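Local coordinates for taurocyamine kinase (Schistosoma mansoni, PDB 4WOD), which reversibly transfers phosphate between ATP and taurocyamine with the help of magnesium, as a duplicated member of the ATP:guanido phosphotransferase family, at residues N19-T23 against V50-A54; K34-T40 against T72-F76; L60-S64 against F76-V80. The protein carries 4 engineered substitutions. One frame throughout, in Å; residues are numbered along the deposited sequence.

Contact 1: residues N19-T23 against V50-A54; sequences NHSLT and VNTNA
Thr23 and Asn53 face each other from opposite directions and make the one direct hydrogen bond between the two segments. Thr23 OG1 donates to Asn53 OD1 over 2.8 Å. The hydroxyl does not approach in the plane of the amide. It sits above the carbonyl plane, 65° out of it. The other half of the same amide is held as well: Asn53 ND2 donates to the backbone oxygen of Leu61. Bonds at both ends should fix the flip of this buried amide.

One water adds a second polar link. It accepts from Asn53 ND2 at 2.9 Å, and more weakly from Asn19 ND2 at 3.1 Å. The water thus bridges two side-chain amides.

Asn19 is itself set by an Asx turn. Its OD1 accepts from the backbone N of Ser21 at 2.9 Å, with an N-H...O angle of 156°. Ser21 is the N-cap of helix 22-26, and its OG also bonds to the backbone N of Lys24. The turn and the cap together start this short helix in the small helical N-terminal domain of the phosphagen kinase fold. The helix lies against helix 46-55, which is kinked around Thr52 and Asn53.

The apolar part is small. OG1 of Thr23 lies anti to the carbonyl carbon, beside the backbone N (chi1 -69°). This puts CG2 anti to the backbone N, toward Val50, while the hydroxyl serves Asn53. Thr23 CG2 meets Val50 CG1 at 3.7 Å. Val50 also touches Leu6 of helix 6-14 and Phe76 of helix 74-84.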
ATOM      1  N   ASN A  19      15.605 -13.198   3.060  1.00 28.05           N
ATOM      2  CA  ASN A  19      14.489 -13.968   3.583  1.00 27.39           C
ATOM      3  C   ASN A  19      13.736 -13.175   4.645  1.00 21.30           C
ATOM      4  O   ASN A  19      14.312 -12.770   5.649  1.00 24.98           O
ATOM      5  CB  ASN A  19      14.981 -15.308   4.139  1.00 22.33           C
ATOM      6  CG  ASN A  19      13.863 -16.304   4.315  1.00 21.59           C
ATOM      7  OD1 ASN A  19      12.828 -15.998   4.913  1.00 21.54           O
ATOM      8  ND2 ASN A  19      14.058 -17.507   3.788  1.00 20.02           N
ATOM      9  N   HIS A  20      12.446 -12.956   4.401  1.00 23.11           N
ATOM     10  CA  HIS A  20      11.561 -12.297   5.352  1.00 23.11           C
ATOM     11  C   HIS A  20      10.294 -13.117   5.545  1.00 26.24           C
ATOM     12  O   HIS A  20       9.199 -12.565   5.671  1.00 25.80           O
ATOM     13  CB  HIS A  20      11.201 -10.890   4.871  1.00 27.19           C
ATOM     14  CG  HIS A  20      12.395 -10.049   4.556  1.00 27.66           C
ATOM     15  ND1 HIS A  20      12.731  -9.684   3.272  1.00 33.74           N
ATOM     16  CD2 HIS A  20      13.353  -9.531   5.358  1.00 32.89           C
ATOM     17  CE1 HIS A  20      13.836  -8.960   3.298  1.00 34.63           C
ATOM     18  NE2 HIS A  20      14.237  -8.858   4.551  1.00 34.41           N
ATOM     19  N   SER A  21      10.449 -14.434   5.544  1.00 22.08           N
ATOM     20  CA  SER A  21       9.298 -15.338   5.555  1.00 22.87           C
ATOM     21  C   SER A  21       8.693 -15.441   6.941  1.00 20.79           C
ATOM     22  O   SER A  21       9.356 -15.135   7.927  1.00 20.07           O
ATOM     23  CB  SER A  21       9.710 -16.724   5.049  1.00 23.58           C
ATOM     24  OG  SER A  21      10.851 -17.232   5.740  1.00 18.37           O
ATOM     25  N   LEU A  22       7.440 -15.887   7.032  1.00 18.17           N
ATOM     26  CA  LEU A  22       6.887 -16.231   8.336  1.00 20.16           C
ATOM     27  C   LEU A  22       7.604 -17.453   8.901  1.00 20.68           C
ATOM     28  O   LEU A  22       7.611 -17.656  10.112  1.00 18.89           O
ATOM     29  CB  LEU A  22       5.391 -16.495   8.256  1.00 15.59           C
ATOM     30  CG  LEU A  22       4.532 -15.295   7.847  1.00 24.14           C
ATOM     31  CD1 LEU A  22       3.077 -15.707   7.624  1.00 23.31           C
ATOM     32  CD2 LEU A  22       4.624 -14.183   8.903  1.00 25.97           C
ATOM     33  N   THR A  23       8.192 -18.272   8.030  1.00 18.97           N
ATOM     34  CA  THR A  23       9.006 -19.412   8.484  1.00 15.97           C
ATOM     35  C   THR A  23      10.192 -18.928   9.288  1.00 18.63           C
ATOM     36  O   THR A  23      10.532 -19.483  10.328  1.00 20.60           O
ATOM     37  CB  THR A  23       9.524 -20.256   7.305  1.00 19.97           C
ATOM     38  OG1 THR A  23       8.423 -20.928   6.690  1.00 19.88           O
ATOM     39  CG2 THR A  23      10.534 -21.293   7.785  1.00 16.04           C
ATOM     40  N   VAL A  50      10.107 -26.959   5.959  1.00 18.08           N
ATOM     41  CA  VAL A  50      10.724 -25.632   5.831  1.00 16.12           C
ATOM     42  C   VAL A  50      11.865 -25.568   4.822  1.00 14.92           C
ATOM     43  O   VAL A  50      12.418 -24.492   4.552  1.00 17.43           O
ATOM     44  CB  VAL A  50      11.275 -25.127   7.201  1.00 19.20           C
ATOM     45  CG1 VAL A  50      10.139 -24.954   8.207  1.00 16.78           C
ATOM     46  CG2 VAL A  50      12.350 -26.078   7.742  1.00 16.88           C
ATOM     47  N   ASN A  51      12.214 -26.720   4.273  1.00 19.16           N
ATOM     48  CA  ASN A  51      13.316 -26.840   3.335  1.00 17.20           C
ATOM     49  C   ASN A  51      13.259 -25.813   2.206  1.00 19.43           C
ATOM     50  O   ASN A  51      14.250 -25.153   1.914  1.00 15.45           O
ATOM     51  CB  ASN A  51      13.338 -28.247   2.750  1.00 17.63           C
ATOM     52  CG  ASN A  51      14.598 -28.518   1.960  1.00 20.16           C
ATOM     53  OD1 ASN A  51      15.682 -28.631   2.529  1.00 18.70           O
ATOM     54  ND2 ASN A  51      14.465 -28.615   0.654  1.00 16.21           N
ATOM     55  N   THR A  52      12.090 -25.654   1.593  1.00 15.05           N
ATOM     56  CA  THR A  52      11.982 -24.742   0.451  1.00 18.79           C
ATOM     57  C   THR A  52      12.276 -23.286   0.863  1.00 16.98           C
ATOM     58  O   THR A  52      12.746 -22.483   0.047  1.00 19.95           O
ATOM     59  CB  THR A  52      10.580 -24.837  -0.221  1.00 18.11           C
ATOM     60  OG1 THR A  52      10.645 -24.352  -1.571  1.00 15.86           O
ATOM     61  CG2 THR A  52       9.536 -24.038   0.576  1.00 20.00           C
ATOM     62  N   ASN A  53      12.045 -22.945   2.127  1.00 16.19           N
ATOM     63  CA  ASN A  53      12.324 -21.578   2.574  1.00 16.54           C
ATOM     64  C   ASN A  53      13.814 -21.280   2.597  1.00 16.62           C
ATOM     65  O   ASN A  53      14.229 -20.140   2.392  1.00 20.24           O
ATOM     66  CB  ASN A  53      11.736 -21.318   3.949  1.00 15.16           C
ATOM     67  CG  ASN A  53      10.232 -21.402   3.957  1.00 20.12           C
ATOM     68  OD1 ASN A  53       9.653 -22.269   4.619  1.00 20.24           O
ATOM     69  ND2 ASN A  53       9.581 -20.493   3.230  1.00 18.06           N
ATOM     70  N   ALA A  54      14.609 -22.301   2.868  1.00 18.55           N
ATOM     71  CA  ALA A  54      16.062 -22.143   2.917  1.00 18.38           C
ATOM     72  C   ALA A  54      16.650 -21.768   1.565  1.00 23.68           C
ATOM     73  O   ALA A  54      17.725 -21.179   1.497  1.00 26.66           O
ATOM     74  CB  ALA A  54      16.716 -23.424   3.427  1.00 22.82           C
TER
HETATM   75  O   HOH W   1      11.349 -18.262   2.560  1.00 17.54           O

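Contact 2: residues K34-T40 against T72-F76; sequences KYQATKT and TFRDF
Tyr35 runs past Phe73 in the opposite direction and ends at Asp75. Tyr35 CB starts 3.8 Å from Phe73 CD1. CG and CD1 pack on the same Phe73 CD1. The pair is a T-shaped stack: the edge of Phe73 points at the face of Tyr35, with planes at 84° and centroids 5.3 Å apart. Further along, Tyr35 CE1 comes 3.3 Å from Thr72 O. CZ and CE2 run past Phe73 CA, which makes a CH-pi contact over the same face as the stack. Lys34 CG sits over the centre of the opposite face. At the tip, Tyr35 OH accepts from the backbone N of Asp75 at 3.2 Å, with an N-H...O angle of 157°. This bond ties the phenol to the first turn of helix 74-84.

Beside it, the Lys34 chain is extended, with CG anti to its backbone N (chi1 -178°), and meets Asp75 at about a right angle. Lys34 NZ and Asp75 OD2 are modelled 2.4 Å apart, so the salt bridge is plausible but its exact geometry is doubtful.

At the end of the type I turn of residues 35-38 and just after it, Thr38 and Thr40 meet Phe73 and Thr72. Thr38 O is in plane at the edge of the Phe73 ring, and Thr40 CG2 is 3.7 Å from Phe73 CE2. Thr38 CG2 meets Thr72 CG2 at 3.6 Å. Leu46 of helix 46-55 touches both Tyr35 and Phe73. The arrangement joins the end of helix 29-35 to the start of helix 74-84 in the helical N-terminal domain of the phosphagen kinases.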
ATOM      1  N   LYS A  34      12.492 -28.329  20.198  1.00 20.84           N
ATOM      2  CA  LYS A  34      11.333 -29.163  20.464  1.00 16.89           C
ATOM      3  C   LYS A  34      11.114 -30.229  19.385  1.00 19.91           C
ATOM      4  O   LYS A  34      10.797 -31.370  19.703  1.00 19.82           O
ATOM      5  CB  LYS A  34      10.082 -28.297  20.594  1.00 19.64           C
ATOM      6  CG  LYS A  34       8.838 -29.094  20.922  1.00 21.32           C
ATOM      7  CD  LYS A  34       7.681 -28.175  21.275  1.00 26.61           C
ATOM      8  CE  LYS A  34       6.562 -28.985  21.912  1.00 28.39           C
ATOM      9  NZ  LYS A  34       5.345 -28.165  22.082  1.00 35.36           N
ATOM     10  N   TYR A  35      11.286 -29.862  18.113  1.00 21.15           N
ATOM     11  CA  TYR A  35      10.822 -30.713  17.017  1.00 20.13           C
ATOM     12  C   TYR A  35      11.890 -31.390  16.152  1.00 21.37           C
ATOM     13  O   TYR A  35      11.554 -32.075  15.196  1.00 22.54           O
ATOM     14  CB  TYR A  35       9.926 -29.891  16.100  1.00 18.20           C
ATOM     15  CG  TYR A  35       8.602 -29.448  16.714  1.00 19.37           C
ATOM     16  CD1 TYR A  35       7.751 -30.362  17.335  1.00 21.00           C
ATOM     17  CD2 TYR A  35       8.196 -28.121  16.631  1.00 17.02           C
ATOM     18  CE1 TYR A  35       6.537 -29.950  17.879  1.00 20.49           C
ATOM     19  CE2 TYR A  35       6.982 -27.703  17.167  1.00 20.31           C
ATOM     20  CZ  TYR A  35       6.160 -28.620  17.781  1.00 17.06           C
ATOM     21  OH  TYR A  35       4.957 -28.192  18.290  1.00 20.42           O
ATOM     22  N   GLN A  36      13.168 -31.220  16.465  1.00 19.46           N
ATOM     23  CA  GLN A  36      14.186 -31.630  15.490  1.00 21.31           C
ATOM     24  C   GLN A  36      14.294 -33.152  15.316  1.00 22.61           C
ATOM     25  O   GLN A  36      14.887 -33.610  14.341  1.00 19.22           O
ATOM     26  CB  GLN A  36      15.553 -31.061  15.872  1.00 21.82           C
ATOM     27  CG  GLN A  36      15.956 -31.393  17.278  1.00 23.50           C
ATOM     28  CD  GLN A  36      17.359 -30.923  17.615  1.00 27.63           C
ATOM     29  OE1 GLN A  36      18.031 -30.273  16.804  1.00 25.73           O
ATOM     30  NE2 GLN A  36      17.817 -31.266  18.816  1.00 27.96           N
ATOM     31  N   ALA A  37      13.727 -33.925  16.243  1.00 21.00           N
ATOM     32  CA  ALA A  37      13.723 -35.379  16.121  1.00 19.01           C
ATOM     33  C   ALA A  37      12.314 -35.922  15.929  1.00 20.54           C
ATOM     34  O   ALA A  37      12.129 -37.129  15.769  1.00 23.71           O
ATOM     35  CB  ALA A  37      14.384 -36.044  17.350  1.00 20.86           C
ATOM     36  N   THR A  38      11.320 -35.043  15.923  1.00 19.53           N
ATOM     37  CA  THR A  38       9.934 -35.491  15.818  1.00 19.76           C
ATOM     38  C   THR A  38       9.522 -35.855  14.381  1.00 21.04           C
ATOM     39  O   THR A  38       9.860 -35.146  13.418  1.00 16.43           O
ATOM     40  CB  THR A  38       8.994 -34.415  16.379  1.00 19.20           C
ATOM     41  OG1 THR A  38       9.435 -34.065  17.693  1.00 22.33           O
ATOM     42  CG2 THR A  38       7.554 -34.924  16.444  1.00 21.95           C
ATOM     43  N   LYS A  39       8.803 -36.973  14.248  1.00 19.78           N
ATOM     44  CA  LYS A  39       8.249 -37.415  12.967  1.00 18.41           C
ATOM     45  C   LYS A  39       6.712 -37.431  12.997  1.00 19.11           C
ATOM     46  O   LYS A  39       6.107 -37.799  14.002  1.00 13.44           O
ATOM     47  CB  LYS A  39       8.746 -38.823  12.596  1.00 20.40           C
ATOM     48  CG  LYS A  39      10.211 -39.116  12.889  1.00 25.08           C
ATOM     49  CD  LYS A  39      11.102 -38.279  12.031  1.00 24.67           C
ATOM     50  CE  LYS A  39      12.521 -38.853  11.973  1.00 28.91           C
ATOM     51  NZ  LYS A  39      13.195 -38.915  13.304  1.00 24.79           N
ATOM     52  N   THR A  40       6.078 -37.065  11.884  1.00 18.18           N
ATOM     53  CA  THR A  40       4.624 -37.203  11.788  1.00 18.81           C
ATOM     54  C   THR A  40       4.240 -38.677  11.737  1.00 19.17           C
ATOM     55  O   THR A  40       5.103 -39.555  11.687  1.00 19.14           O
ATOM     56  CB  THR A  40       4.056 -36.524  10.531  1.00 14.16           C
ATOM     57  OG1 THR A  40       4.430 -37.289   9.380  1.00 16.04           O
ATOM     58  CG2 THR A  40       4.595 -35.090  10.408  1.00 13.28           C
ATOM     59  N   THR A  72       1.371 -32.267  14.208  1.00 17.35           N
ATOM     60  CA  THR A  72       2.631 -32.757  14.795  1.00 15.12           C
ATOM     61  C   THR A  72       3.551 -31.606  15.168  1.00 16.09           C
ATOM     62  O   THR A  72       4.170 -31.609  16.239  1.00 20.42           O
ATOM     63  CB  THR A  72       3.355 -33.715  13.833  1.00 18.52           C
ATOM     64  OG1 THR A  72       2.449 -34.749  13.436  1.00 20.49           O
ATOM     65  CG2 THR A  72       4.613 -34.353  14.506  1.00 13.23           C
ATOM     66  N   PHE A  73       3.630 -30.600  14.304  1.00 16.10           N
ATOM     67  CA  PHE A  73       4.425 -29.406  14.630  1.00 16.20           C
ATOM     68  C   PHE A  73       3.535 -28.190  14.882  1.00 15.72           C
ATOM     69  O   PHE A  73       3.791 -27.077  14.409  1.00 15.33           O
ATOM     70  CB  PHE A  73       5.438 -29.143  13.516  1.00 14.17           C
ATOM     71  CG  PHE A  73       6.137 -30.392  13.037  1.00 17.79           C
ATOM     72  CD1 PHE A  73       7.058 -31.044  13.855  1.00 21.17           C
ATOM     73  CD2 PHE A  73       5.883 -30.912  11.776  1.00 17.09           C
ATOM     74  CE1 PHE A  73       7.718 -32.189  13.421  1.00 16.15           C
ATOM     75  CE2 PHE A  73       6.535 -32.069  11.331  1.00 18.62           C
ATOM     76  CZ  PHE A  73       7.459 -32.708  12.158  1.00 18.01           C
ATOM     77  N   ARG A  74       2.497 -28.402  15.687  1.00 16.19           N
ATOM     78  CA  ARG A  74       1.470 -27.379  15.899  1.00 19.30           C
ATOM     79  C   ARG A  74       1.931 -26.014  16.431  1.00 17.93           C
ATOM     80  O   ARG A  74       1.392 -24.991  16.029  1.00 18.42           O
ATOM     81  CB  ARG A  74       0.408 -27.911  16.844  1.00 19.59           C
ATOM     82  CG  ARG A  74      -0.744 -26.950  16.971  1.00 25.78           C
ATOM     83  CD  ARG A  74      -2.058 -27.648  17.022  1.00 31.47           C
ATOM     84  NE  ARG A  74      -3.062 -26.766  17.591  1.00 30.77           N
ATOM     85  CZ  ARG A  74      -4.154 -27.208  18.196  1.00 32.28           C
ATOM     86  NH1 ARG A  74      -4.362 -28.519  18.294  1.00 32.14           N
ATOM     87  NH2 ARG A  74      -5.017 -26.348  18.709  1.00 32.26           N
ATOM     88  N   ASP A  75       2.902 -25.991  17.342  1.00 19.43           N
ATOM     89  CA  ASP A  75       3.346 -24.717  17.920  1.00 21.06           C
ATOM     90  C   ASP A  75       3.881 -23.797  16.827  1.00 21.16           C
ATOM     91  O   ASP A  75       3.758 -22.572  16.910  1.00 24.38           O
ATOM     92  CB  ASP A  75       4.440 -24.916  18.982  1.00 18.70           C
ATOM     93  CG  ASP A  75       3.979 -25.716  20.181  1.00 27.25           C
ATOM     94  OD1 ASP A  75       2.758 -25.933  20.364  1.00 24.49           O
ATOM     95  OD2 ASP A  75       4.864 -26.120  20.959  1.00 30.64           O
ATOM     96  N   PHE A  76       4.499 -24.405  15.816  1.00 20.25           N
ATOM     97  CA  PHE A  76       5.054 -23.680  14.678  1.00 20.06           C
ATOM     98  C   PHE A  76       3.956 -23.292  13.687  1.00 19.21           C
ATOM     99  O   PHE A  76       3.799 -22.118  13.347  1.00 18.89           O
ATOM    100  CB  PHE A  76       6.136 -24.529  13.990  1.00 19.97           C
ATOM    101  CG  PHE A  76       6.596 -23.997  12.653  1.00 20.02           C
ATOM    102  CD1 PHE A  76       7.431 -22.885  12.576  1.00 22.97           C
ATOM    103  CD2 PHE A  76       6.216 -24.631  11.466  1.00 19.29           C
ATOM    104  CE1 PHE A  76       7.862 -22.397  11.336  1.00 19.61           C
ATOM    105  CE2 PHE A  76       6.645 -24.146  10.208  1.00 17.39           C
ATOM    106  CZ  PHE A  76       7.468 -23.030  10.146  1.00 19.44           C
TER

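Contact 3: residues L60-S64 against F76-V80; sequences LLPRS and FFDAV. With ARG (arginine), chain B.
This contact contributes one wall of the arginine-binding pocket of the first repeat. Leu60, Leu61 and Arg63 line the bound arginine, and Pro62 backs onto helix 74-84.

The ligand carboxylate is gripped by both backbone and side chain. Leu60 N donates to the ligand O at 2.8 Å in a nearly straight bond, 168° at the hydrogen. Leu61 N donates to the ligand OXT at 3.0 Å. Arg63 NH1 reaches the same OXT at 2.9 Å, and its NH2 adds a weak bond. OXT therefore takes three donors, two of them from one guanidinium.

Arg63 is bent at its second torsion (chi2 -68°), which curls the guanidinium back along its own segment. There Arg63 NH1 also donates to Pro62 O at 3.1 Å. This acceptor is close to the guanidinium plane, although the donor stands above the carbonyl plane. The second bond should fix how the guanidinium is turned. Over one of its faces lies the ligand CD.

The rear of the segment is apolar. Pro62 CG packs near both rings, 3.7 Å from Phe76 CE2 and close to Phe77 CE1. Pro62 CD and Val80 CG1 meet end on. Val80 CG1 also packs on Leu61 CD2 at 3.6 Å, while the other methyl of that leucine, CD1, faces the ligand N and CA. Arg63 O lies at the edge of the Phe77 ring, in its plane, 3.3 Å from Phe77 CZ.

Glu222 also binds the arginine, and Cys268, the predicted active-site residue, lies beside Arg63. A loop of the N-terminal domain that holds the carboxylate of the bound arginine through backbone N-H groups is consistent with the guanidino-specificity region of phosphagen kinases.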
ATOM      1  N   LEU A  60       6.959 -16.887   1.305  1.00 20.65           N
ATOM      2  CA  LEU A  60       6.428 -16.401   2.572  1.00 20.79           C
ATOM      3  C   LEU A  60       6.143 -17.503   3.609  1.00 21.26           C
ATOM      4  O   LEU A  60       6.282 -17.296   4.818  1.00 20.57           O
ATOM      5  CB  LEU A  60       5.139 -15.632   2.296  1.00 25.55           C
ATOM      6  CG  LEU A  60       4.580 -14.831   3.462  1.00 25.23           C
ATOM      7  CD1 LEU A  60       5.603 -13.790   3.868  1.00 21.62           C
ATOM      8  CD2 LEU A  60       3.264 -14.171   3.050  1.00 31.18           C
ATOM      9  N   LEU A  61       5.729 -18.663   3.118  1.00 20.13           N
ATOM     10  CA  LEU A  61       5.196 -19.742   3.953  1.00 19.22           C
ATOM     11  C   LEU A  61       6.010 -21.036   3.877  1.00 18.40           C
ATOM     12  O   LEU A  61       6.694 -21.279   2.894  1.00 19.13           O
ATOM     13  CB  LEU A  61       3.751 -20.038   3.541  1.00 16.10           C
ATOM     14  CG  LEU A  61       2.762 -18.903   3.807  1.00 23.05           C
ATOM     15  CD1 LEU A  61       1.377 -19.268   3.313  1.00 23.27           C
ATOM     16  CD2 LEU A  61       2.727 -18.555   5.282  1.00 21.82           C
ATOM     17  N   PRO A  62       5.942 -21.870   4.930  1.00 18.82           N
ATOM     18  CA  PRO A  62       6.490 -23.222   4.781  1.00 16.94           C
ATOM     19  C   PRO A  62       5.557 -24.049   3.902  1.00 18.57           C
ATOM     20  O   PRO A  62       4.545 -23.525   3.412  1.00 17.30           O
ATOM     21  CB  PRO A  62       6.502 -23.773   6.212  1.00 16.71           C
ATOM     22  CG  PRO A  62       5.357 -22.990   6.917  1.00 19.94           C
ATOM     23  CD  PRO A  62       5.437 -21.602   6.290  1.00 18.06           C
ATOM     24  N   ARG A  63       5.854 -25.329   3.737  1.00 14.96           N
ATOM     25  CA  ARG A  63       4.841 -26.223   3.196  1.00 18.71           C
ATOM     26  C   ARG A  63       4.643 -27.326   4.217  1.00 18.41           C
ATOM     27  O   ARG A  63       5.051 -27.180   5.364  1.00 20.22           O
ATOM     28  CB  ARG A  63       5.247 -26.749   1.808  1.00 15.72           C
ATOM     29  CG  ARG A  63       5.471 -25.619   0.757  1.00 15.53           C
ATOM     30  CD  ARG A  63       4.146 -24.882   0.376  1.00 18.21           C
ATOM     31  NE  ARG A  63       4.290 -23.896  -0.710  1.00 16.34           N
ATOM     32  CZ  ARG A  63       4.680 -22.636  -0.551  1.00 19.45           C
ATOM     33  NH1 ARG A  63       4.998 -22.167   0.654  1.00 20.96           N
ATOM     34  NH2 ARG A  63       4.760 -21.829  -1.609  1.00 22.53           N
ATOM     35  N   SER A  64       4.010 -28.424   3.834  1.00 18.29           N
ATOM     36  CA  SER A  64       3.800 -29.495   4.795  1.00 19.64           C
ATOM     37  C   SER A  64       4.244 -30.819   4.209  1.00 18.93           C
ATOM     38  O   SER A  64       3.894 -31.154   3.081  1.00 16.00           O
ATOM     39  CB  SER A  64       2.331 -29.555   5.240  1.00 16.69           C
ATOM     40  OG  SER A  64       1.453 -29.469   4.136  1.00 16.20           O
ATOM     41  N   PHE A  76       4.499 -24.405  15.816  1.00 20.25           N
ATOM     42  CA  PHE A  76       5.054 -23.680  14.678  1.00 20.06           C
ATOM     43  C   PHE A  76       3.956 -23.292  13.687  1.00 19.21           C
ATOM     44  O   PHE A  76       3.799 -22.118  13.347  1.00 18.89           O
ATOM     45  CB  PHE A  76       6.136 -24.529  13.990  1.00 19.97           C
ATOM     46  CG  PHE A  76       6.596 -23.997  12.653  1.00 20.02           C
ATOM     47  CD1 PHE A  76       7.431 -22.885  12.576  1.00 22.97           C
ATOM     48  CD2 PHE A  76       6.216 -24.631  11.466  1.00 19.29           C
ATOM     49  CE1 PHE A  76       7.862 -22.397  11.336  1.00 19.61           C
ATOM     50  CE2 PHE A  76       6.645 -24.146  10.208  1.00 17.39           C
ATOM     51  CZ  PHE A  76       7.468 -23.030  10.146  1.00 19.44           C
ATOM     52  N   PHE A  77       3.193 -24.278  13.218  1.00 19.63           N
ATOM     53  CA  PHE A  77       2.204 -23.994  12.165  1.00 18.00           C
ATOM     54  C   PHE A  77       1.049 -23.101  12.631  1.00 21.14           C
ATOM     55  O   PHE A  77       0.548 -22.300  11.840  1.00 19.64           O
ATOM     56  CB  PHE A  77       1.636 -25.297  11.582  1.00 17.48           C
ATOM     57  CG  PHE A  77       2.513 -25.921  10.528  1.00 17.74           C
ATOM     58  CD1 PHE A  77       2.518 -25.428   9.227  1.00 18.68           C
ATOM     59  CD2 PHE A  77       3.341 -26.989  10.837  1.00 15.00           C
ATOM     60  CE1 PHE A  77       3.335 -25.995   8.246  1.00 17.99           C
ATOM     61  CE2 PHE A  77       4.156 -27.567   9.858  1.00 17.50           C
ATOM     62  CZ  PHE A  77       4.152 -27.057   8.553  1.00 13.94           C
ATOM     63  N   ASP A  78       0.605 -23.249  13.884  1.00 19.06           N
ATOM     64  CA  ASP A  78      -0.501 -22.416  14.373  1.00 22.05           C
ATOM     65  C   ASP A  78      -0.063 -20.955  14.401  1.00 23.22           C
ATOM     66  O   ASP A  78      -0.835 -20.049  14.077  1.00 17.80           O
ATOM     67  CB  ASP A  78      -0.973 -22.864  15.756  1.00 23.80           C
ATOM     68  CG  ASP A  78      -2.080 -23.896  15.678  1.00 28.51           C
ATOM     69  OD1 ASP A  78      -2.382 -24.343  14.549  1.00 29.83           O
ATOM     70  OD2 ASP A  78      -2.642 -24.268  16.733  1.00 32.57           O
ATOM     71  N   ALA A  79       1.197 -20.741  14.753  1.00 16.68           N
ATOM     72  CA  ALA A  79       1.749 -19.397  14.757  1.00 18.12           C
ATOM     73  C   ALA A  79       1.778 -18.832  13.340  1.00 19.21           C
ATOM     74  O   ALA A  79       1.341 -17.695  13.112  1.00 20.72           O
ATOM     75  CB  ALA A  79       3.139 -19.396  15.376  1.00 21.19           C
ATOM     76  N   VAL A  80       2.257 -19.630  12.381  1.00 17.45           N
ATOM     77  CA  VAL A  80       2.320 -19.199  10.983  1.00 18.76           C
ATOM     78  C   VAL A  80       0.927 -18.908  10.406  1.00 19.76           C
ATOM     79  O   VAL A  80       0.711 -17.918   9.696  1.00 19.28           O
ATOM     80  CB  VAL A  80       3.032 -20.276  10.108  1.00 19.90           C
ATOM     81  CG1 VAL A  80       2.849 -19.994   8.629  1.00 17.91           C
ATOM     82  CG2 VAL A  80       4.517 -20.375  10.478  1.00 15.17           C
TER
HETATM   83  N   ARG B 801       2.053 -17.307   0.248  1.00 28.73           N
HETATM   84  CA  ARG B 801       2.824 -18.417  -0.239  1.00 33.12           C
HETATM   85  C   ARG B 801       4.336 -18.315  -0.154  1.00 26.41           C
HETATM   86  O   ARG B 801       4.923 -17.287  -0.570  1.00 23.55           O
HETATM   87  CB  ARG B 801       2.394 -18.796  -1.608  1.00 40.46           C
HETATM   88  CG  ARG B 801       1.182 -19.664  -1.598  1.00 35.81           C
HETATM   89  CD  ARG B 801       1.621 -20.998  -2.080  1.00 36.02           C
HETATM   90  NE  ARG B 801       0.508 -21.900  -2.117  1.00 35.69           N
HETATM   91  CZ  ARG B 801       0.230 -22.647  -3.148  1.00 34.97           C
HETATM   92  NH1 ARG B 801      -0.792 -23.448  -3.117  1.00 37.48           N
HETATM   93  NH2 ARG B 801       0.971 -22.563  -4.218  1.00 40.28           N
HETATM   94  OXT ARG B 801       4.794 -19.335   0.382  1.00 22.89           O

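How the contacts relate
All three contacts lie in the N-terminal domain of the first repeat. The centres of contacts 1 and 3 are about 9 Å apart, those of 2 and 3 about 12 Å, and those of 1 and 2 about 16 Å. Contacts 1 and 2 alternate along the chain, and contact 1 closes before contact 3 opens. Contacts 2 and 3 both use helix 74-84 and share Phe76. Leu22 N of contact 1 probably bonds to the backbone O of Leu60 in contact 3. The arginine-binding loop is thus joined to helix 22-26, helix 46-55 and helix 74-84, with contact 2 farther from the bound arginine.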